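Local coordinates for protein oxidoreductase (Azotobacter vinelandii, PDB 7D5M) that probably acts as an NAD-dependent oxidoreductase related to inositol dehydrogenases, binding NAD+ through a Rossmann fold, at residues A99-A104 with E125-I130; H110-K115 with M342-T347. All blocks are in the same frame, centred on the assembly; numbering follows the deposited sequence.

Contact 1: A99-A104 with E125-I130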
loop_
_atom_site.group_PDB
_atom_site.type_symbol
_atom_site.label_atom_id
_atom_site.label_comp_id
_atom_site.label_asym_id
_atom_site.label_seq_id
_atom_site.Cartn_x
_atom_site.Cartn_y
_atom_site.Cartn_z
ATOM N N ALA A 99 -9.173 15.086 -40.943
ATOM C CA ALA A 99 -8.945 14.982 -42.406
ATOM C C ALA A 99 -8.636 13.525 -42.774
ATOM O O ALA A 99 -9.187 13.023 -43.768
ATOM C CB ALA A 99 -7.836 15.917 -42.841
ATOM N N ILE A 100 -7.813 12.845 -41.979
ATOM C CA ILE A 100 -7.378 11.458 -42.308
ATOM C C ILE A 100 -8.563 10.509 -42.107
ATOM O O ILE A 100 -8.782 9.668 -43.001
ATOM C CB ILE A 100 -6.147 11.027 -41.492
ATOM C CG1 ILE A 100 -4.946 11.931 -41.777
ATOM C CG2 ILE A 100 -5.836 9.566 -41.772
ATOM C CD1 ILE A 100 -3.811 11.752 -40.811
ATOM N N THR A 101 -9.283 10.630 -40.986
ATOM C CA THR A 101 -10.467 9.779 -40.688
ATOM C C THR A 101 -11.526 10.004 -41.779
ATOM O O THR A 101 -12.059 9.010 -42.310
ATOM C CB THR A 101 -11.009 10.035 -39.278
ATOM O OG1 THR A 101 -9.960 9.727 -38.360
ATOM C CG2 THR A 101 -12.205 9.178 -38.932
ATOM N N ARG A 102 -11.819 11.262 -42.109
ATOM C CA ARG A 102 -12.833 11.595 -43.140
ATOM C C ARG A 102 -12.467 10.902 -44.456
ATOM O O ARG A 102 -13.345 10.229 -45.040
ATOM C CB ARG A 102 -12.948 13.104 -43.364
ATOM C CG ARG A 102 -14.058 13.451 -44.343
ATOM C CD ARG A 102 -14.131 14.924 -44.686
ATOM N NE ARG A 102 -15.316 15.131 -45.507
ATOM C CZ ARG A 102 -16.057 16.232 -45.519
ATOM N NH1 ARG A 102 -15.734 17.270 -44.763
ATOM N NH2 ARG A 102 -17.121 16.290 -46.307
ATOM N N ALA A 103 -11.230 11.071 -44.917
ATOM C CA ALA A 103 -10.746 10.494 -46.195
ATOM C C ALA A 103 -10.861 8.957 -46.142
ATOM O O ALA A 103 -11.306 8.352 -47.141
ATOM C CB ALA A 103 -9.335 10.933 -46.463
ATOM N N ALA A 104 -10.492 8.330 -45.021
ATOM C CA ALA A 104 -10.522 6.855 -44.890
ATOM C C ALA A 104 -11.979 6.383 -45.014
ATOM O O ALA A 104 -12.247 5.433 -45.772
ATOM C CB ALA A 104 -9.892 6.403 -43.588
ATOM N N GLU A 125 -19.401 15.733 -35.155
ATOM C CA GLU A 125 -20.766 15.406 -35.647
ATOM C C GLU A 125 -20.677 15.050 -37.136
ATOM O O GLU A 125 -21.344 14.078 -37.551
ATOM C CB GLU A 125 -21.727 16.568 -35.386
ATOM C CG GLU A 125 -21.978 16.812 -33.910
ATOM C CD GLU A 125 -23.005 15.912 -33.252
ATOM O OE1 GLU A 125 -23.432 14.910 -33.867
ATOM O OE2 GLU A 125 -23.382 16.224 -32.117
ATOM N N THR A 126 -19.880 15.790 -37.906
ATOM C CA THR A 126 -19.672 15.538 -39.356
ATOM C C THR A 126 -19.015 14.169 -39.556
ATOM O O THR A 126 -19.492 13.391 -40.402
ATOM C CB THR A 126 -18.820 16.639 -39.995
ATOM O OG1 THR A 126 -19.555 17.838 -39.768
ATOM C CG2 THR A 126 -18.563 16.395 -41.464
ATOM N N LEU A 127 -17.939 13.889 -38.823
ATOM C CA LEU A 127 -17.231 12.589 -38.922
ATOM C C LEU A 127 -18.214 11.458 -38.639
ATOM O O LEU A 127 -18.190 10.447 -39.365
ATOM C CB LEU A 127 -16.102 12.527 -37.893
ATOM C CG LEU A 127 -14.725 12.973 -38.359
ATOM C CD1 LEU A 127 -13.692 12.495 -37.353
ATOM C CD2 LEU A 127 -14.391 12.459 -39.755
ATOM N N ARG A 128 -19.014 11.611 -37.583
ATOM C CA ARG A 128 -19.947 10.538 -37.174
ATOM C C ARG A 128 -20.950 10.316 -38.309
ATOM O O ARG A 128 -21.218 9.150 -38.655
ATOM C CB ARG A 128 -20.650 10.848 -35.853
ATOM C CG ARG A 128 -21.739 9.830 -35.550
ATOM C CD ARG A 128 -22.216 9.801 -34.124
ATOM N NE ARG A 128 -22.694 11.085 -33.671
ATOM C CZ ARG A 128 -23.052 11.351 -32.420
ATOM N NH1 ARG A 128 -22.985 10.416 -31.485
ATOM N NH2 ARG A 128 -23.488 12.556 -32.110
ATOM N N GLU A 129 -21.508 11.384 -38.881
ATOM C CA GLU A 129 -22.499 11.217 -39.982
ATOM C C GLU A 129 -21.846 10.490 -41.158
ATOM O O GLU A 129 -22.512 9.617 -41.754
ATOM C CB GLU A 129 -23.103 12.557 -40.393
ATOM C CG GLU A 129 -24.053 13.089 -39.343
ATOM C CD GLU A 129 -25.186 13.935 -39.880
ATOM O OE1 GLU A 129 -25.009 14.537 -40.961
ATOM O OE2 GLU A 129 -26.236 13.995 -39.209
ATOM N N ILE A 130 -20.588 10.795 -41.467
ATOM C CA ILE A 130 -19.884 10.175 -42.623
ATOM C C ILE A 130 -19.594 8.699 -42.307
ATOM O O ILE A 130 -19.792 7.859 -43.194
ATOM C CB ILE A 130 -18.626 10.978 -43.005
ATOM C CG1 ILE A 130 -18.995 12.383 -43.504
ATOM C CG2 ILE A 130 -17.810 10.215 -44.040
ATOM C CD1 ILE A 130 -17.813 13.291 -43.779
#
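Arg102 and Ile130 meet with the guanidinium turned flat to the methyl tip of the isoleucine. Ile130 CD1 lies over one face of the group, 3.6 Å from Arg102 NE, and reaches back to Arg102 CG at 3.8 Å, so a single methyl spans the aliphatic stem and the start of the charged head. The arginine stem can run past it because CG stands anti to the backbone N (chi1 -176°) and the chain stays extended as far as NE. Arg102 NE is also salt-bridged to Glu106, one turn further along its helix. Cut back to an alanine, this position would probably leave the Ile130 methyl without its cover and Glu106 without this charge partner.

Helices 97-106 and 121-133 are the connecting helices of two consecutive beta-alpha-beta crossovers, 87-91 to 110-113 and on to 138-140, sharing strand 110-113; the axes of 99-104 and 125-130 run 18° from parallel and approach to 9.9 Å. Leu127 fills the space between the backbones at Arg102, where the CA atoms of Arg102 and Leu127 are 6.2 Å apart. Its CD2 branch touches Arg102 N at 3.7 Å and Arg102 CB at 3.9 Å. Its CD1 branch meets Thr101 CG2 at 4.0 Å, the leucine and threonine side chains lying about perpendicular. Thr101 OG1 is hydrogen-bonded to His97 O in its own helix, which leaves the methyl as the group turned to Leu127.

Contact 2: H110-K115 with M342-T347. With NAD (nicotinamide-adenine-dinucleotide), chain B.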
loop_
_atom_site.group_PDB
_atom_site.type_symbol
_atom_site.label_atom_id
_atom_site.label_comp_id
_atom_site.label_asym_id
_atom_site.label_seq_id
_atom_site.Cartn_x
_atom_site.Cartn_y
_atom_site.Cartn_z
ATOM N N HIS A 110 -12.719 0.975 -42.697
ATOM C CA HIS A 110 -12.899 1.048 -41.229
ATOM C C HIS A 110 -11.699 1.785 -40.632
ATOM O O HIS A 110 -10.607 1.766 -41.233
ATOM C CB HIS A 110 -13.067 -0.341 -40.613
ATOM C CG HIS A 110 -14.156 -1.136 -41.232
ATOM N ND1 HIS A 110 -15.486 -0.882 -40.984
ATOM C CD2 HIS A 110 -14.109 -2.180 -42.084
ATOM C CE1 HIS A 110 -16.215 -1.764 -41.634
ATOM N NE2 HIS A 110 -15.390 -2.559 -42.336
ATOM N N VAL A 111 -11.914 2.433 -39.498
ATOM C CA VAL A 111 -10.882 3.294 -38.873
ATOM C C VAL A 111 -10.777 2.951 -37.393
ATOM O O VAL A 111 -11.817 2.690 -36.739
ATOM C CB VAL A 111 -11.194 4.790 -39.086
ATOM C CG1 VAL A 111 -10.122 5.672 -38.456
ATOM C CG2 VAL A 111 -11.367 5.116 -40.561
ATOM N N VAL A 112 -9.544 2.956 -36.894
ATOM C CA VAL A 112 -9.261 3.142 -35.447
ATOM C C VAL A 112 -8.543 4.479 -35.322
ATOM O O VAL A 112 -7.426 4.622 -35.863
ATOM C CB VAL A 112 -8.437 1.997 -34.849
ATOM C CG1 VAL A 112 -8.186 2.249 -33.371
ATOM C CG2 VAL A 112 -9.115 0.652 -35.066
ATOM N N CYS A 113 -9.184 5.438 -34.667
ATOM C CA CYS A 113 -8.678 6.825 -34.581
ATOM C C CYS A 113 -8.177 7.081 -33.166
ATOM O O CYS A 113 -8.884 6.770 -32.196
ATOM C CB CYS A 113 -9.729 7.850 -34.976
ATOM S SG CYS A 113 -9.042 9.528 -35.101
ATOM N N GLU A 114 -6.958 7.589 -33.068
ATOM C CA GLU A 114 -6.395 8.027 -31.776
ATOM C C GLU A 114 -7.252 9.153 -31.210
ATOM O O GLU A 114 -7.809 9.951 -31.989
ATOM C CB GLU A 114 -4.946 8.458 -31.938
ATOM C CG GLU A 114 -3.992 7.396 -31.493
ATOM C CD GLU A 114 -4.248 6.855 -30.095
ATOM O OE1 GLU A 114 -5.199 7.323 -29.410
ATOM O OE2 GLU A 114 -3.520 5.959 -29.709
ATOM N N LYS A 115 -7.395 9.184 -29.887
ATOM C CA LYS A 115 -8.120 10.285 -29.211
ATOM C C LYS A 115 -7.243 11.532 -29.302
ATOM O O LYS A 115 -6.023 11.424 -29.270
ATOM C CB LYS A 115 -8.470 9.887 -27.777
ATOM C CG LYS A 115 -7.279 9.503 -26.913
ATOM C CD LYS A 115 -7.488 9.807 -25.450
ATOM C CE LYS A 115 -6.867 11.117 -25.007
ATOM N NZ LYS A 115 -5.404 11.135 -25.255
ATOM N N MET A 342 -13.453 -7.923 -34.830
ATOM C CA MET A 342 -14.745 -8.664 -34.902
ATOM C C MET A 342 -15.849 -7.751 -35.455
ATOM O O MET A 342 -16.669 -8.236 -36.260
ATOM C CB MET A 342 -15.156 -9.203 -33.533
ATOM C CG MET A 342 -14.261 -10.331 -33.074
ATOM S SD MET A 342 -14.733 -10.968 -31.455
ATOM C CE MET A 342 -16.135 -11.995 -31.890
ATOM N N ALA A 343 -15.885 -6.478 -35.048
ATOM C CA ALA A 343 -16.930 -5.513 -35.463
ATOM C C ALA A 343 -16.785 -5.226 -36.961
ATOM O O ALA A 343 -17.810 -5.186 -37.680
ATOM C CB ALA A 343 -16.831 -4.247 -34.639
ATOM N N MET A 344 -15.554 -5.029 -37.426
ATOM C CA MET A 344 -15.257 -4.730 -38.846
ATOM C C MET A 344 -15.674 -5.934 -39.698
ATOM O O MET A 344 -16.397 -5.744 -40.709
ATOM C CB MET A 344 -13.771 -4.435 -39.033
ATOM C CG MET A 344 -13.363 -3.140 -38.372
ATOM S SD MET A 344 -11.583 -2.913 -38.426
ATOM C CE MET A 344 -11.426 -1.439 -37.414
ATOM N N ASP A 345 -15.257 -7.128 -39.288
ATOM C CA ASP A 345 -15.573 -8.395 -39.998
ATOM C C ASP A 345 -17.091 -8.618 -39.986
ATOM O O ASP A 345 -17.626 -8.961 -41.066
ATOM C CB ASP A 345 -14.833 -9.580 -39.378
ATOM C CG ASP A 345 -15.212 -10.901 -40.019
ATOM O OD1 ASP A 345 -14.798 -11.129 -41.166
ATOM O OD2 ASP A 345 -15.949 -11.654 -39.373
ATOM N N ALA A 346 -17.749 -8.414 -38.840
ATOM C CA ALA A 346 -19.215 -8.580 -38.668
ATOM C C ALA A 346 -19.946 -7.609 -39.602
ATOM O O ALA A 346 -21.017 -7.990 -40.139
ATOM C CB ALA A 346 -19.634 -8.381 -37.236
ATOM N N THR A 347 -19.405 -6.400 -39.791
ATOM C CA THR A 347 -20.028 -5.364 -40.655
ATOM C C THR A 347 -20.003 -5.889 -42.096
ATOM O O THR A 347 -21.067 -5.872 -42.759
ATOM C CB THR A 347 -19.348 -3.997 -40.477
ATOM O OG1 THR A 347 -19.534 -3.561 -39.129
ATOM C CG2 THR A 347 -19.897 -2.945 -41.419
HETATM P PA NAD B . 4.236 11.549 -31.567
HETATM O O1A NAD B . 4.568 12.962 -31.932
HETATM O O2A NAD B . 5.068 10.804 -30.571
HETATM O O5B NAD B . 4.140 10.684 -32.917
HETATM C C5B NAD B . 3.608 11.232 -34.164
HETATM C C4B NAD B . 3.947 10.266 -35.273
HETATM O O4B NAD B . 3.145 10.550 -36.449
HETATM C C3B NAD B . 5.401 10.316 -35.758
HETATM O O3B NAD B . 5.813 9.019 -36.163
HETATM C C2B NAD B . 5.305 11.288 -36.940
HETATM O O2B NAD B . 6.357 11.187 -37.872
HETATM C C1B NAD B . 3.996 10.807 -37.547
HETATM N N9A NAD B . 3.323 11.770 -38.405
HETATM C C8A NAD B . 3.091 13.090 -38.121
HETATM N N7A NAD B . 2.396 13.703 -39.047
HETATM C C5A NAD B . 2.134 12.722 -39.990
HETATM C C6A NAD B . 1.420 12.750 -41.204
HETATM N N6A NAD B . 0.797 13.834 -41.674
HETATM N N1A NAD B . 1.337 11.591 -41.903
HETATM C C2A NAD B . 1.960 10.506 -41.417
HETATM N N3A NAD B . 2.647 10.359 -40.282
HETATM C C4A NAD B . 2.699 11.521 -39.605
HETATM O O3 NAD B . 2.712 11.481 -31.027
HETATM P PN NAD B . 2.024 10.405 -30.028
HETATM O O1N NAD B . 2.302 10.791 -28.602
HETATM O O2N NAD B . 2.392 9.024 -30.483
HETATM O O5D NAD B . 0.465 10.670 -30.286
HETATM C C5D NAD B . -0.130 10.484 -31.572
HETATM C C4D NAD B . -1.616 10.453 -31.347
HETATM O O4D NAD B . -1.921 9.404 -30.393
HETATM C C3D NAD B . -2.189 11.740 -30.741
HETATM O O3D NAD B . -3.485 11.974 -31.263
HETATM C C2D NAD B . -2.229 11.430 -29.240
HETATM O O2D NAD B . -3.210 12.180 -28.539
HETATM C C1D NAD B . -2.606 9.948 -29.272
HETATM N N1N NAD B . -2.205 9.176 -28.057
HETATM C C2N NAD B . -3.148 8.402 -27.415
HETATM C C3N NAD B . -2.824 7.708 -26.248
HETATM C C7N NAD B . -3.865 6.758 -25.694
HETATM O O7N NAD B . -4.822 6.440 -26.409
HETATM N N7N NAD B . -3.678 6.285 -24.466
HETATM C C4N NAD B . -1.567 7.908 -25.669
HETATM C C5N NAD B . -0.630 8.708 -26.323
HETATM C C6N NAD B . -0.926 9.199 -27.576
#
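Met344 reaches from its helix across His110 to Val112, and each of its side-chain atoms has a partner on strand 110-113. CB lies above the histidine ring, offset toward the rim, 3.8 Å from His110 CD2. CG sits over the same face in a CH-pi contact, 4.0 Å from the ring centroid and 28° off the normal. SD has moved toward the stem, 3.7 Å from His110 CB, and stands only obliquely to the ring. With chi3 at -173° the chain stays extended and sets CE between His110 CB (3.8 Å) and Val112 CG2 (3.9 Å). Thr347 CG2 comes to the ring at its edge instead, 3.9 Å from His110 CE1, while Thr347 OG1 donates to Ala343 O one turn back. Both ring nitrogens are hydrogen-bonded, ND1 with Val137 N and NE2 with Glu348, which should fix the rotation of the plane that Met344 covers. The axes of strand 110-113 and segment 342-347 are close to antiparallel, at 161°. Helix 329-349, from the C-terminal alpha/beta part, packs on the start of a Rossmann strand whose far end brings Glu114 OE1 within 3.1 Å of NAD C2N and Lys115 O within 3.0 Å of NAD O2D, the Glu-Lys-Pro motif of the Gfo/Idh/MocA oxidoreductases.

In the fold
Strand 110-113 joins the two contacts in sequence and in space: it follows helix 97-106, precedes helix 121-133, and receives helix 329-349 on its other face. Val111, which points away from that helix, packs against Ala104 (CB to Val111 CG2, 3.6 Å), and Thr101 OG1 lies 3.4 Å from Cys113 SG. Contact 1 joins two crossover helices close in sequence and is only partly buried, mixing aliphatic packing with an arginine that is partly exposed. Contact 2 is buried, brings together segments 227 residues apart, and relies on methionine-histidine packing. No hydrogen bond spans either interface, and only contact 2 includes residues that reach the cofactor.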